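Local coordinates for uncharacterized protein DUF1470 (Jannaschia sp. CCS1, PDB 3H0N) that is of unknown function but possibly acts as a transcription regulator, combining a mostly helical ABATE domain with a treble-clef zinc finger, at residues S26-P31 / Q174-A179; G34-E39 / D58-F63; D40-L45 / A50-L55; V64-L69 / M124-C129. One frame throughout, in Å; residues are numbered along the deposited sequence.

Contact 1. Residues S26-P31 / Q174-A179; sequences SRRGTP and QNRVKA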
loop_
_atom_site.group_PDB
_atom_site.type_symbol
_atom_site.label_atom_id
_atom_site.label_comp_id
_atom_site.label_asym_id
_atom_site.label_seq_id
_atom_site.Cartn_x
_atom_site.Cartn_y
_atom_site.Cartn_z
ATOM N N SER A 26 -1.916 -31.859 2.807
ATOM C CA SER A 26 -3.212 -32.362 3.275
ATOM C C SER A 26 -4.146 -31.172 3.475
ATOM O O SER A 26 -3.705 -30.046 3.732
ATOM C CB SER A 26 -3.076 -33.202 4.555
ATOM O OG SER A 26 -2.540 -32.478 5.630
ATOM N N ARG A 27 -5.441 -31.459 3.387
ATOM C CA ARG A 27 -6.482 -30.451 3.487
ATOM C C ARG A 27 -7.668 -31.006 4.254
ATOM O O ARG A 27 -8.250 -32.009 3.873
ATOM C CB ARG A 27 -6.898 -30.003 2.095
ATOM C CG ARG A 27 -8.083 -29.043 2.111
ATOM C CD ARG A 27 -8.469 -28.647 0.698
ATOM N NE ARG A 27 -9.640 -27.756 0.638
ATOM C CZ ARG A 27 -10.904 -28.144 0.724
ATOM N NH1 ARG A 27 -11.251 -29.416 0.895
ATOM N NH2 ARG A 27 -11.854 -27.214 0.625
ATOM N N ARG A 28 -7.965 -30.416 5.407
ATOM C CA ARG A 28 -9.172 -30.774 6.154
ATOM C C ARG A 28 -9.253 -32.253 6.475
ATOM O O ARG A 28 -10.331 -32.827 6.467
ATOM C CB ARG A 28 -10.397 -30.267 5.385
ATOM C CG ARG A 28 -10.404 -28.732 5.236
ATOM C CD ARG A 28 -11.624 -28.256 4.500
ATOM N NE ARG A 28 -11.574 -26.829 4.279
ATOM C CZ ARG A 28 -12.595 -26.104 3.823
ATOM N NH1 ARG A 28 -13.770 -26.690 3.580
ATOM N NH2 ARG A 28 -12.438 -24.802 3.643
ATOM N N GLY A 29 -8.115 -32.853 6.797
ATOM C CA GLY A 29 -8.030 -34.222 7.273
ATOM C C GLY A 29 -7.715 -35.279 6.232
ATOM O O GLY A 29 -7.572 -36.451 6.581
ATOM N N THR A 30 -7.586 -34.862 4.979
ATOM C CA THR A 30 -7.412 -35.744 3.818
ATOM C C THR A 30 -6.157 -35.350 3.024
ATOM O O THR A 30 -5.911 -34.172 2.813
ATOM C CB THR A 30 -8.683 -35.585 2.876
ATOM O OG1 THR A 30 -9.848 -35.893 3.657
ATOM C CG2 THR A 30 -8.607 -36.546 1.638
ATOM N N PRO A 31 -5.354 -36.325 2.573
ATOM C CA PRO A 31 -4.269 -35.992 1.642
ATOM C C PRO A 31 -4.758 -35.195 0.458
ATOM O O PRO A 31 -5.835 -35.476 -0.092
ATOM C CB PRO A 31 -3.680 -37.347 1.242
ATOM C CG PRO A 31 -4.152 -38.283 2.241
ATOM C CD PRO A 31 -5.413 -37.774 2.858
ATOM N N GLN A 174 -11.938 -26.108 12.392
ATOM C CA GLN A 174 -12.439 -25.737 13.715
ATOM C C GLN A 174 -13.539 -26.720 14.166
ATOM O O GLN A 174 -13.562 -27.158 15.315
ATOM C CB GLN A 174 -12.921 -24.266 13.699
ATOM C CG GLN A 174 -13.115 -23.651 15.045
ATOM C CD GLN A 174 -11.806 -23.090 15.625
ATOM O OE1 GLN A 174 -11.052 -22.336 14.964
ATOM N NE2 GLN A 174 -11.585 -23.369 16.898
ATOM N N ASN A 175 -14.488 -26.995 13.285
ATOM C CA ASN A 175 -15.638 -27.897 13.589
ATOM C C ASN A 175 -15.214 -29.336 13.770
ATOM O O ASN A 175 -15.731 -30.028 14.652
ATOM C CB ASN A 175 -16.664 -27.849 12.449
ATOM C CG ASN A 175 -17.530 -26.646 12.487
ATOM O OD1 ASN A 175 -17.621 -25.969 13.509
ATOM N ND2 ASN A 175 -18.227 -26.391 11.383
ATOM N N ARG A 176 -14.285 -29.799 12.936
ATOM C CA ARG A 176 -13.791 -31.185 13.047
ATOM C C ARG A 176 -13.125 -31.430 14.395
ATOM O O ARG A 176 -13.366 -32.415 15.056
ATOM C CB ARG A 176 -12.843 -31.486 11.915
ATOM C CG ARG A 176 -12.473 -32.969 11.791
ATOM C CD ARG A 176 -11.636 -33.228 10.555
ATOM N NE ARG A 176 -11.938 -32.199 9.577
ATOM C CZ ARG A 176 -11.141 -31.189 9.227
ATOM N NH1 ARG A 176 -9.897 -31.064 9.695
ATOM N NH2 ARG A 176 -11.603 -30.296 8.357
ATOM N N VAL A 177 -12.332 -30.471 14.835
ATOM C CA VAL A 177 -11.684 -30.525 16.142
ATOM C C VAL A 177 -12.689 -30.513 17.266
ATOM O O VAL A 177 -12.599 -31.316 18.169
ATOM C CB VAL A 177 -10.667 -29.365 16.276
ATOM C CG1 VAL A 177 -10.174 -29.254 17.722
ATOM C CG2 VAL A 177 -9.485 -29.610 15.265
ATOM N N LYS A 178 -13.676 -29.626 17.184
ATOM C CA LYS A 178 -14.733 -29.536 18.196
ATOM C C LYS A 178 -15.468 -30.875 18.309
ATOM O O LYS A 178 -15.761 -31.335 19.410
ATOM C CB LYS A 178 -15.722 -28.430 17.804
ATOM C CG LYS A 178 -16.991 -28.332 18.665
ATOM C CD LYS A 178 -17.914 -27.244 18.141
ATOM N N ALA A 179 -15.797 -31.443 17.135
ATOM C CA ALA A 179 -16.579 -32.694 17.047
ATOM C C ALA A 179 -15.792 -33.907 17.566
ATOM O O ALA A 179 -16.389 -34.930 17.866
ATOM C CB ALA A 179 -17.063 -32.917 15.573
#
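The two-residue β-hairpin with Arg28 and Gly29 at its tip meets Arg176 on the helix of the treble-clef zinc finger, so the contact joins the regulator-like part of the chain to its metal-binding module. The helix, 171-180, also carries Cys173, which binds zinc together with Cys148, Cys153 and Cys169. Strands 25-27 and 30-32 are linked by a type I' turn from Arg27 to Thr30, closed by backbone bonds in both directions: Arg27 N to Thr30 O at 2.8 Å and Thr30 N to Arg27 O at 3.1 Å. Gly29 adopts a positive phi of 96°, as the second corner of such a turn requires. Against this tip Arg176 presents the flat face of its guanidinium. Its chain runs extended through the first two torsions and then bends at chi3 (-26°), far from a staggered value, which lays the group over the peptide after Arg28. Arg28 O sits above the centre of the plane, 3.3 Å from Arg176 CZ, and no N-H points well enough at it for a hydrogen bond; the approach is probably favoured by the carbonyl dipole lying over the cation. The extended Arg28 chain leads away from Arg176 and touches Ser170, Ala172 and Cys173. Its guanidinium has Arg27 NH2 over one face, and a glycerol, probably from the crystallisation liquor, bonds to both Arg27 NE and Arg28 NH2. The two guanidinium groups of Arg28 and Arg176 do not stack: Arg28 NE lies 5.4 Å from Arg176 NH2, whereas Arg28 CB comes within 3.2 Å of that same NH2.

Contact 2. Residues G34-E39 / D58-F63; sequences GGCVIE and DHVEGF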
loop_
_atom_site.group_PDB
_atom_site.type_symbol
_atom_site.label_atom_id
_atom_site.label_comp_id
_atom_site.label_asym_id
_atom_site.label_seq_id
_atom_site.Cartn_x
_atom_site.Cartn_y
_atom_site.Cartn_z
ATOM N N GLY A 34 -2.929 -31.403 -4.795
ATOM C CA GLY A 34 -2.503 -30.132 -5.349
ATOM C C GLY A 34 -2.504 -30.097 -6.862
ATOM O O GLY A 34 -3.148 -30.911 -7.517
ATOM N N GLY A 35 -1.752 -29.133 -7.398
ATOM C CA GLY A 35 -1.845 -28.736 -8.795
ATOM C C GLY A 35 -3.081 -27.904 -8.945
ATOM O O GLY A 35 -3.757 -27.583 -7.975
ATOM N N CYS A 36 -3.378 -27.521 -10.189
ATOM C CA CYS A 36 -4.639 -26.894 -10.498
ATOM C C CYS A 36 -5.035 -27.089 -11.937
ATOM O O CYS A 36 -4.257 -27.546 -12.765
ATOM C CB CYS A 36 -4.719 -25.433 -10.104
ATOM S SG CYS A 36 -3.922 -24.254 -11.123
ATOM N N VAL A 37 -6.288 -26.770 -12.186
ATOM C CA VAL A 37 -6.856 -26.760 -13.525
ATOM C C VAL A 37 -7.441 -25.372 -13.788
ATOM O O VAL A 37 -7.604 -24.511 -12.885
ATOM C CB VAL A 37 -7.960 -27.859 -13.670
ATOM C CG1 VAL A 37 -7.357 -29.256 -13.602
ATOM C CG2 VAL A 37 -9.066 -27.697 -12.598
ATOM N N ILE A 38 -7.755 -25.105 -15.045
ATOM C CA ILE A 38 -8.208 -23.760 -15.398
ATOM C C ILE A 38 -9.467 -23.350 -14.631
ATOM O O ILE A 38 -9.642 -22.158 -14.293
ATOM C CB ILE A 38 -8.394 -23.546 -16.924
ATOM C CG1 ILE A 38 -8.160 -22.068 -17.260
ATOM C CG2 ILE A 38 -9.770 -24.006 -17.372
ATOM C CD1 ILE A 38 -8.645 -21.622 -18.638
ATOM N N GLU A 39 -10.341 -24.302 -14.299
ATOM C CA GLU A 39 -11.530 -23.964 -13.498
ATOM C C GLU A 39 -11.187 -23.357 -12.120
ATOM O O GLU A 39 -11.893 -22.466 -11.622
ATOM C CB GLU A 39 -12.409 -25.210 -13.298
ATOM C CG GLU A 39 -13.124 -25.683 -14.559
ATOM C CD GLU A 39 -12.288 -26.585 -15.473
ATOM O OE1 GLU A 39 -11.114 -26.891 -15.182
ATOM O OE2 GLU A 39 -12.833 -26.995 -16.524
ATOM N N ASP A 58 -2.713 -22.386 -20.815
ATOM C CA ASP A 58 -1.285 -22.020 -20.734
ATOM C C ASP A 58 -0.904 -21.314 -19.427
ATOM O O ASP A 58 0.264 -21.304 -19.039
ATOM C CB ASP A 58 -0.868 -21.160 -21.916
ATOM C CG ASP A 58 -1.747 -19.913 -22.097
ATOM O OD1 ASP A 58 -2.983 -20.060 -22.250
ATOM O OD2 ASP A 58 -1.163 -18.817 -22.161
ATOM N N HIS A 59 -1.885 -20.780 -18.704
ATOM C CA HIS A 59 -1.615 -20.109 -17.448
ATOM C C HIS A 59 -1.495 -21.045 -16.277
ATOM O O HIS A 59 -0.984 -20.653 -15.205
ATOM C CB HIS A 59 -2.713 -19.083 -17.154
ATOM C CG HIS A 59 -2.742 -18.003 -18.174
ATOM N ND1 HIS A 59 -3.871 -17.675 -18.901
ATOM C CD2 HIS A 59 -1.745 -17.233 -18.645
ATOM C CE1 HIS A 59 -3.554 -16.717 -19.761
ATOM N NE2 HIS A 59 -2.267 -16.434 -19.633
ATOM N N VAL A 60 -1.947 -22.289 -16.417
ATOM C CA VAL A 60 -1.943 -23.208 -15.284
ATOM C C VAL A 60 -0.506 -23.413 -14.763
ATOM O O VAL A 60 -0.272 -23.261 -13.556
ATOM C CB VAL A 60 -2.569 -24.548 -15.676
ATOM C CG1 VAL A 60 -2.273 -25.630 -14.604
ATOM C CG2 VAL A 60 -4.084 -24.363 -15.908
ATOM N N GLU A 61 0.463 -23.681 -15.654
ATOM C CA GLU A 61 1.858 -23.927 -15.221
ATOM C C GLU A 61 2.414 -22.722 -14.482
ATOM O O GLU A 61 3.077 -22.870 -13.434
ATOM C CB GLU A 61 2.756 -24.298 -16.392
ATOM C CG GLU A 61 4.199 -24.590 -15.976
ATOM C CD GLU A 61 5.071 -25.055 -17.153
ATOM O OE1 GLU A 61 4.877 -26.197 -17.606
ATOM O OE2 GLU A 61 5.935 -24.269 -17.620
ATOM N N GLY A 62 2.105 -21.519 -14.955
ATOM C CA GLY A 62 2.582 -20.326 -14.305
ATOM C C GLY A 62 2.009 -20.150 -12.908
ATOM O O GLY A 62 2.713 -19.733 -11.970
ATOM N N PHE A 63 0.709 -20.429 -12.743
ATOM C CA PHE A 63 0.107 -20.342 -11.426
ATOM C C PHE A 63 0.597 -21.443 -10.467
ATOM O O PHE A 63 0.718 -21.179 -9.278
ATOM C CB PHE A 63 -1.422 -20.282 -11.534
ATOM C CG PHE A 63 -1.930 -18.919 -11.807
ATOM C CD1 PHE A 63 -2.119 -18.021 -10.774
ATOM C CD2 PHE A 63 -2.179 -18.503 -13.084
ATOM C CE1 PHE A 63 -2.587 -16.721 -11.039
ATOM C CE2 PHE A 63 -2.647 -17.220 -13.333
ATOM C CZ PHE A 63 -2.837 -16.351 -12.288
#
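Val60, near the start of helix 58-78, pushes its two methyl groups against the backbone of Cys36, Val37 and Ile38, where the chain enters helix 38-44. This is a worked example of a β-branched residue serving two partners at once. With a chi1 of 167°, CG1 stands anti to the backbone N while CG2 is anti to the carbonyl carbon, and the fork spreads along the incoming chain. CG1 goes to the carbonyl side, 3.3 Å from Cys36 O and 4.1 Å from Cys36 SG. CG2 goes to the helix start, 3.8 Å from Ile38 N and 4.1 Å from Val37 C. Cys36 answers with its sulfur tucked between the two backbone branches (chi1 77°), so that SG faces the same methyl as its own carbonyl oxygen; the Cys36 side chain also touches Leu41 and Ile21. Val37 turns its side chain away from helix 58-78 and occupies the N-cap position; its backbone N is bonded to Asp40 OD2, the third residue of the helix. Phe63, one turn after Val60, starts toward the incoming chain, but its ring swings off (chi1 -83°) to lie among Leu18, Leu41, Leu45 and helix 121-138, with His59 O in plane at the ring edge. The pairing is therefore one of methyl groups with sulfur and with peptide atoms. These are van der Waals contacts, largely non-directional, implying that the fit of shapes, rather than a set of polar bonds between the segments, holds the helix entrance against helix 58-78.

Contact 3. Residues D40-L45 / A50-L55; sequences DLHDLL and ASVAQL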
loop_
_atom_site.group_PDB
_atom_site.type_symbol
_atom_site.label_atom_id
_atom_site.label_comp_id
_atom_site.label_asym_id
_atom_site.label_seq_id
_atom_site.Cartn_x
_atom_site.Cartn_y
_atom_site.Cartn_z
ATOM N N ASP A 40 -10.092 -23.828 -11.515
ATOM C CA ASP A 40 -9.614 -23.309 -10.249
ATOM C C ASP A 40 -9.198 -21.860 -10.421
ATOM O O ASP A 40 -9.437 -21.022 -9.543
ATOM C CB ASP A 40 -8.391 -24.074 -9.725
ATOM C CG ASP A 40 -8.674 -25.534 -9.399
ATOM O OD1 ASP A 40 -9.747 -25.829 -8.844
ATOM O OD2 ASP A 40 -7.815 -26.374 -9.683
ATOM N N LEU A 41 -8.593 -21.551 -11.567
ATOM C CA LEU A 41 -8.183 -20.176 -11.830
ATOM C C LEU A 41 -9.364 -19.242 -12.099
ATOM O O LEU A 41 -9.363 -18.077 -11.646
ATOM C CB LEU A 41 -7.176 -20.137 -12.972
ATOM C CG LEU A 41 -5.919 -21.001 -12.748
ATOM C CD1 LEU A 41 -5.002 -20.840 -13.980
ATOM C CD2 LEU A 41 -5.218 -20.612 -11.451
ATOM N N HIS A 42 -10.397 -19.724 -12.796
ATOM C CA HIS A 42 -11.584 -18.900 -12.974
ATOM C C HIS A 42 -12.209 -18.479 -11.631
ATOM O O HIS A 42 -12.629 -17.331 -11.456
ATOM C CB HIS A 42 -12.612 -19.612 -13.847
ATOM C CG HIS A 42 -12.314 -19.507 -15.314
ATOM N ND1 HIS A 42 -12.901 -18.553 -16.114
ATOM C CD2 HIS A 42 -11.485 -20.213 -16.117
ATOM C CE1 HIS A 42 -12.459 -18.690 -17.353
ATOM N NE2 HIS A 42 -11.583 -19.679 -17.379
ATOM N N ASP A 43 -12.217 -19.384 -10.675
ATOM C CA ASP A 43 -12.804 -19.060 -9.390
ATOM C C ASP A 43 -11.832 -18.253 -8.529
ATOM O O ASP A 43 -12.262 -17.332 -7.832
ATOM C CB ASP A 43 -13.223 -20.328 -8.677
ATOM C CG ASP A 43 -13.756 -20.057 -7.301
ATOM O OD1 ASP A 43 -14.784 -19.369 -7.195
ATOM O OD2 ASP A 43 -13.133 -20.514 -6.340
ATOM N N LEU A 44 -10.535 -18.582 -8.596
ATOM C CA LEU A 44 -9.515 -17.824 -7.891
ATOM C C LEU A 44 -9.506 -16.328 -8.216
ATOM O O LEU A 44 -9.372 -15.472 -7.327
ATOM C CB LEU A 44 -8.135 -18.412 -8.179
ATOM C CG LEU A 44 -6.940 -17.739 -7.502
ATOM C CD1 LEU A 44 -6.933 -18.049 -5.966
ATOM C CD2 LEU A 44 -5.631 -18.176 -8.132
ATOM N N LEU A 45 -9.632 -16.026 -9.513
ATOM C CA LEU A 45 -9.484 -14.675 -10.019
ATOM C C LEU A 45 -10.822 -14.025 -10.357
ATOM O O LEU A 45 -10.853 -13.037 -11.079
ATOM C CB LEU A 45 -8.614 -14.682 -11.285
ATOM C CG LEU A 45 -7.233 -15.326 -11.085
ATOM C CD1 LEU A 45 -6.444 -15.334 -12.407
ATOM C CD2 LEU A 45 -6.485 -14.664 -9.968
ATOM N N ALA A 50 -11.441 -8.969 -16.172
ATOM C CA ALA A 50 -10.466 -8.887 -17.249
ATOM C C ALA A 50 -9.512 -10.102 -17.292
ATOM O O ALA A 50 -9.240 -10.661 -18.348
ATOM C CB ALA A 50 -9.659 -7.535 -17.178
ATOM N N SER A 51 -9.032 -10.497 -16.124
ATOM C CA SER A 51 -8.246 -11.722 -15.995
ATOM C C SER A 51 -9.034 -12.928 -16.454
ATOM O O SER A 51 -8.556 -13.738 -17.243
ATOM C CB SER A 51 -7.782 -11.926 -14.559
ATOM O OG SER A 51 -6.787 -10.982 -14.201
ATOM N N VAL A 52 -10.258 -13.065 -15.966
ATOM C CA VAL A 52 -11.071 -14.225 -16.319
ATOM C C VAL A 52 -11.317 -14.305 -17.839
ATOM O O VAL A 52 -11.267 -15.390 -18.430
ATOM C CB VAL A 52 -12.421 -14.185 -15.548
ATOM C CG1 VAL A 52 -13.400 -15.252 -16.047
ATOM C CG2 VAL A 52 -12.139 -14.324 -14.001
ATOM N N ALA A 53 -11.536 -13.162 -18.481
ATOM C CA ALA A 53 -11.693 -13.108 -19.913
ATOM C C ALA A 53 -10.473 -13.515 -20.721
ATOM O O ALA A 53 -10.601 -13.830 -21.893
ATOM C CB ALA A 53 -12.104 -11.669 -20.334
ATOM N N GLN A 54 -9.295 -13.486 -20.121
ATOM C CA GLN A 54 -8.053 -13.785 -20.784
ATOM C C GLN A 54 -7.374 -15.087 -20.340
ATOM O O GLN A 54 -6.335 -15.440 -20.894
ATOM C CB GLN A 54 -7.095 -12.597 -20.639
ATOM C CG GLN A 54 -7.545 -11.409 -21.493
ATOM C CD GLN A 54 -7.333 -11.566 -22.974
ATOM O OE1 GLN A 54 -6.322 -12.171 -23.396
ATOM N NE2 GLN A 54 -8.257 -11.017 -23.787
ATOM N N LEU A 55 -7.997 -15.820 -19.419
ATOM C CA LEU A 55 -7.399 -17.051 -18.930
ATOM C C LEU A 55 -7.402 -18.150 -20.006
ATOM O O LEU A 55 -8.375 -18.355 -20.717
ATOM C CB LEU A 55 -8.198 -17.560 -17.714
ATOM C CG LEU A 55 -7.725 -17.051 -16.369
ATOM C CD1 LEU A 55 -8.781 -17.407 -15.245
ATOM C CD2 LEU A 55 -6.350 -17.615 -16.025
HETATM O O HOH W 1 -10.771 -19.217 -20.022
#
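His42 holds CG anti to its carbonyl carbon (chi1 -80°), and a chi2 of -96° swings the imidazole round so that one face receives Leu55. Leu55 CD1 lies 4.1 Å from the ring centroid and only 12° off the normal, a CH-pi contact over the middle of the ring. The same methyl also touches Leu41 CB at 3.9 Å, wedged between the two residues, while the side chains of Leu41 and Leu55 cross at about a right angle. Val52 meets the imidazole obliquely: its CG1, anti to the backbone N, comes within 3.3 Å of His42 ND1. Its other branch, CG2, packs on the carbonyl Leu45 O at 3.4 Å. A water lying in the ring plane, 2.8 Å from His42 NE2, donates to Leu55 O at 2.6 Å; it links the imidazole to the backbone of Leu55 and probably helps hold its rotation. The contact closes a compact pair of short consecutive helices, 38-44 and 49-54. From it Leu44 reaches helix 10-22, Leu41 and Leu45 reach Phe63 of helix 58-78, and Leu45 also meets Trp125 of helix 121-138, so the pair packs on all three, on the last two near their starts.

Contact 4. Residues V64-L69 / M124-C129; sequences VELARL and MWTAIC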
loop_
_atom_site.group_PDB
_atom_site.type_symbol
_atom_site.label_atom_id
_atom_site.label_comp_id
_atom_site.label_asym_id
_atom_site.label_seq_id
_atom_site.Cartn_x
_atom_site.Cartn_y
_atom_site.Cartn_z
ATOM N N VAL A 64 0.856 -22.634 -10.986
ATOM C CA VAL A 64 1.454 -23.688 -10.134
ATOM C C VAL A 64 2.826 -23.245 -9.625
ATOM O O VAL A 64 3.141 -23.421 -8.438
ATOM C CB VAL A 64 1.488 -25.044 -10.892
ATOM C CG1 VAL A 64 2.386 -26.085 -10.131
ATOM C CG2 VAL A 64 0.064 -25.559 -11.039
ATOM N N GLU A 65 3.644 -22.655 -10.501
ATOM C CA GLU A 65 4.943 -22.157 -10.085
ATOM C C GLU A 65 4.832 -21.003 -9.099
ATOM O O GLU A 65 5.557 -20.945 -8.093
ATOM C CB GLU A 65 5.772 -21.747 -11.282
ATOM C CG GLU A 65 7.158 -21.173 -10.959
ATOM C CD GLU A 65 8.136 -22.081 -10.166
ATOM O OE1 GLU A 65 7.861 -23.279 -9.894
ATOM O OE2 GLU A 65 9.227 -21.555 -9.822
ATOM N N LEU A 66 3.902 -20.089 -9.363
ATOM C CA LEU A 66 3.655 -18.979 -8.425
ATOM C C LEU A 66 3.273 -19.528 -7.049
ATOM O O LEU A 66 3.780 -19.074 -6.029
ATOM C CB LEU A 66 2.577 -18.036 -8.970
ATOM C CG LEU A 66 2.218 -16.879 -8.060
ATOM C CD1 LEU A 66 3.432 -16.003 -7.690
ATOM C CD2 LEU A 66 1.114 -16.038 -8.729
ATOM N N ALA A 67 2.381 -20.523 -7.035
ATOM C CA ALA A 67 1.954 -21.152 -5.789
ATOM C C ALA A 67 3.141 -21.702 -4.997
ATOM O O ALA A 67 3.183 -21.562 -3.779
ATOM C CB ALA A 67 0.958 -22.237 -6.048
ATOM N N ARG A 68 4.089 -22.316 -5.678
ATOM C CA ARG A 68 5.257 -22.908 -5.031
ATOM C C ARG A 68 6.065 -21.808 -4.338
ATOM O O ARG A 68 6.468 -21.952 -3.150
ATOM C CB ARG A 68 6.143 -23.649 -6.029
ATOM C CG ARG A 68 5.535 -24.917 -6.662
ATOM C CD ARG A 68 6.570 -25.737 -7.451
ATOM N NE ARG A 68 5.987 -26.770 -8.322
ATOM C CZ ARG A 68 5.834 -26.661 -9.644
ATOM N NH1 ARG A 68 6.162 -25.533 -10.307
ATOM N NH2 ARG A 68 5.314 -27.681 -10.312
ATOM N N LEU A 69 6.292 -20.708 -5.058
ATOM C CA LEU A 69 7.045 -19.569 -4.514
ATOM C C LEU A 69 6.310 -18.926 -3.345
ATOM O O LEU A 69 6.900 -18.605 -2.300
ATOM C CB LEU A 69 7.316 -18.552 -5.619
ATOM C CG LEU A 69 8.232 -19.063 -6.727
ATOM C CD1 LEU A 69 8.074 -18.194 -7.986
ATOM C CD2 LEU A 69 9.698 -19.116 -6.225
HETATM N N MSE A 124 1.413 -10.192 -13.831
HETATM C CA MSE A 124 0.540 -9.298 -13.067
HETATM C C MSE A 124 0.191 -9.897 -11.706
HETATM O O MSE A 124 0.310 -9.232 -10.669
HETATM C CB MSE A 124 -0.766 -8.973 -13.824
HETATM C CG MSE A 124 -1.911 -8.463 -12.949
HETATM SE SE MSE A 124 -3.542 -8.400 -14.043
HETATM C CE MSE A 124 -4.874 -8.002 -12.723
ATOM N N TRP A 125 -0.283 -11.140 -11.724
ATOM C CA TRP A 125 -0.703 -11.796 -10.471
ATOM C C TRP A 125 0.481 -12.085 -9.566
ATOM O O TRP A 125 0.333 -11.986 -8.354
ATOM C CB TRP A 125 -1.594 -13.012 -10.761
ATOM C CG TRP A 125 -2.976 -12.554 -11.112
ATOM C CD1 TRP A 125 -3.520 -12.471 -12.335
ATOM C CD2 TRP A 125 -3.904 -11.968 -10.199
ATOM N NE1 TRP A 125 -4.789 -11.901 -12.251
ATOM C CE2 TRP A 125 -5.034 -11.575 -10.944
ATOM C CE3 TRP A 125 -3.892 -11.754 -8.822
ATOM C CZ2 TRP A 125 -6.146 -10.955 -10.348
ATOM C CZ3 TRP A 125 -4.995 -11.139 -8.245
ATOM C CH2 TRP A 125 -6.087 -10.752 -8.994
ATOM N N THR A 126 1.657 -12.332 -10.127
ATOM C CA THR A 126 2.866 -12.459 -9.339
ATOM C C THR A 126 3.154 -11.171 -8.600
ATOM O O THR A 126 3.425 -11.190 -7.389
ATOM C CB THR A 126 4.061 -12.875 -10.203
ATOM O OG1 THR A 126 3.765 -14.130 -10.825
ATOM C CG2 THR A 126 5.305 -13.036 -9.334
ATOM N N ALA A 127 3.088 -10.028 -9.278
ATOM C CA ALA A 127 3.319 -8.745 -8.631
ATOM C C ALA A 127 2.287 -8.424 -7.583
ATOM O O ALA A 127 2.629 -7.893 -6.506
ATOM C CB ALA A 127 3.353 -7.621 -9.714
ATOM N N ILE A 128 1.019 -8.694 -7.880
ATOM C CA ILE A 128 -0.060 -8.405 -6.941
ATOM C C ILE A 128 0.126 -9.219 -5.670
ATOM O O ILE A 128 0.017 -8.706 -4.538
ATOM C CB ILE A 128 -1.420 -8.707 -7.566
ATOM C CG1 ILE A 128 -1.731 -7.677 -8.686
ATOM C CG2 ILE A 128 -2.561 -8.615 -6.537
ATOM C CD1 ILE A 128 -2.939 -8.050 -9.550
ATOM N N CYS A 129 0.376 -10.496 -5.856
ATOM C CA CYS A 129 0.531 -11.394 -4.707
ATOM C C CYS A 129 1.758 -11.046 -3.894
ATOM O O CYS A 129 1.697 -10.990 -2.660
ATOM C CB CYS A 129 0.582 -12.849 -5.158
ATOM S SG CYS A 129 -1.017 -13.479 -5.753
#
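Thr126 OG1 is bonded to Val122 O, one turn back in helix 121-138, and is overlaid from across the interface by both methyl groups of Leu66. The hydroxyl is thus satisfied within its own helix, and its oxygen can be buried against hydrocarbon: Leu66 CD1 lies 3.7 Å from Thr126 OG1, and Leu66 CD2 lies 3.9 Å from the same atom. Thr126 sets OG1 anti to its carbonyl carbon, the orientation that suits this bond back to the preceding turn. Leu66 has CG anti to the backbone N (chi1 178°) and directs its isobutyl group at helix 121-138, passing the Thr126 side chain in the opposite direction. CD1 also meets Thr126 CG2 at 3.9 Å, while CD2 meets Trp125 C at 4.1 Å, just before Thr126 in the chain, and Cys129 SG at 4.5 Å, after it. One leucine therefore spans a full turn of its neighbour. Leu18 of helix 10-22 covers Leu66, and Leu92 of helix 82-95 touches Thr126, so these two helices help to cover the meeting point. All four residues that touch here, Leu66, Trp125, Thr126 and Cys129, are buried. The segment axes pass 10.8 Å apart and run parallel within 18°, a separation bridged chiefly by Leu66. Nearly aligned helices packed through buried, mainly apolar residues are what a helical bundle core presents, here that of the ABATE domain.

Contacts 2, 3 and 4 form one continuous patch. Phe63 of contact 2 packs on contact 3, its CG 3.7 Å from Leu41 CD2 and its CZ 3.7 Å from Leu45 CD1, and it reaches contact 4 through its CE1, 3.8 Å from Trp125 CB. Between contacts 3 and 4 the Ser51 OG and Trp125 NE1 atoms lie 2.9 Å apart, a probable hydrogen bond, and the Trp125 side chain is about 6 Å from the nickel ion bound by His113 and His115. Contact 1 stands apart: its centre is about 27 Å from that of contact 4, across the chain's centre, and its Arg28 side chain lies about 5 Å from the zinc. Along the chain it encloses the other three.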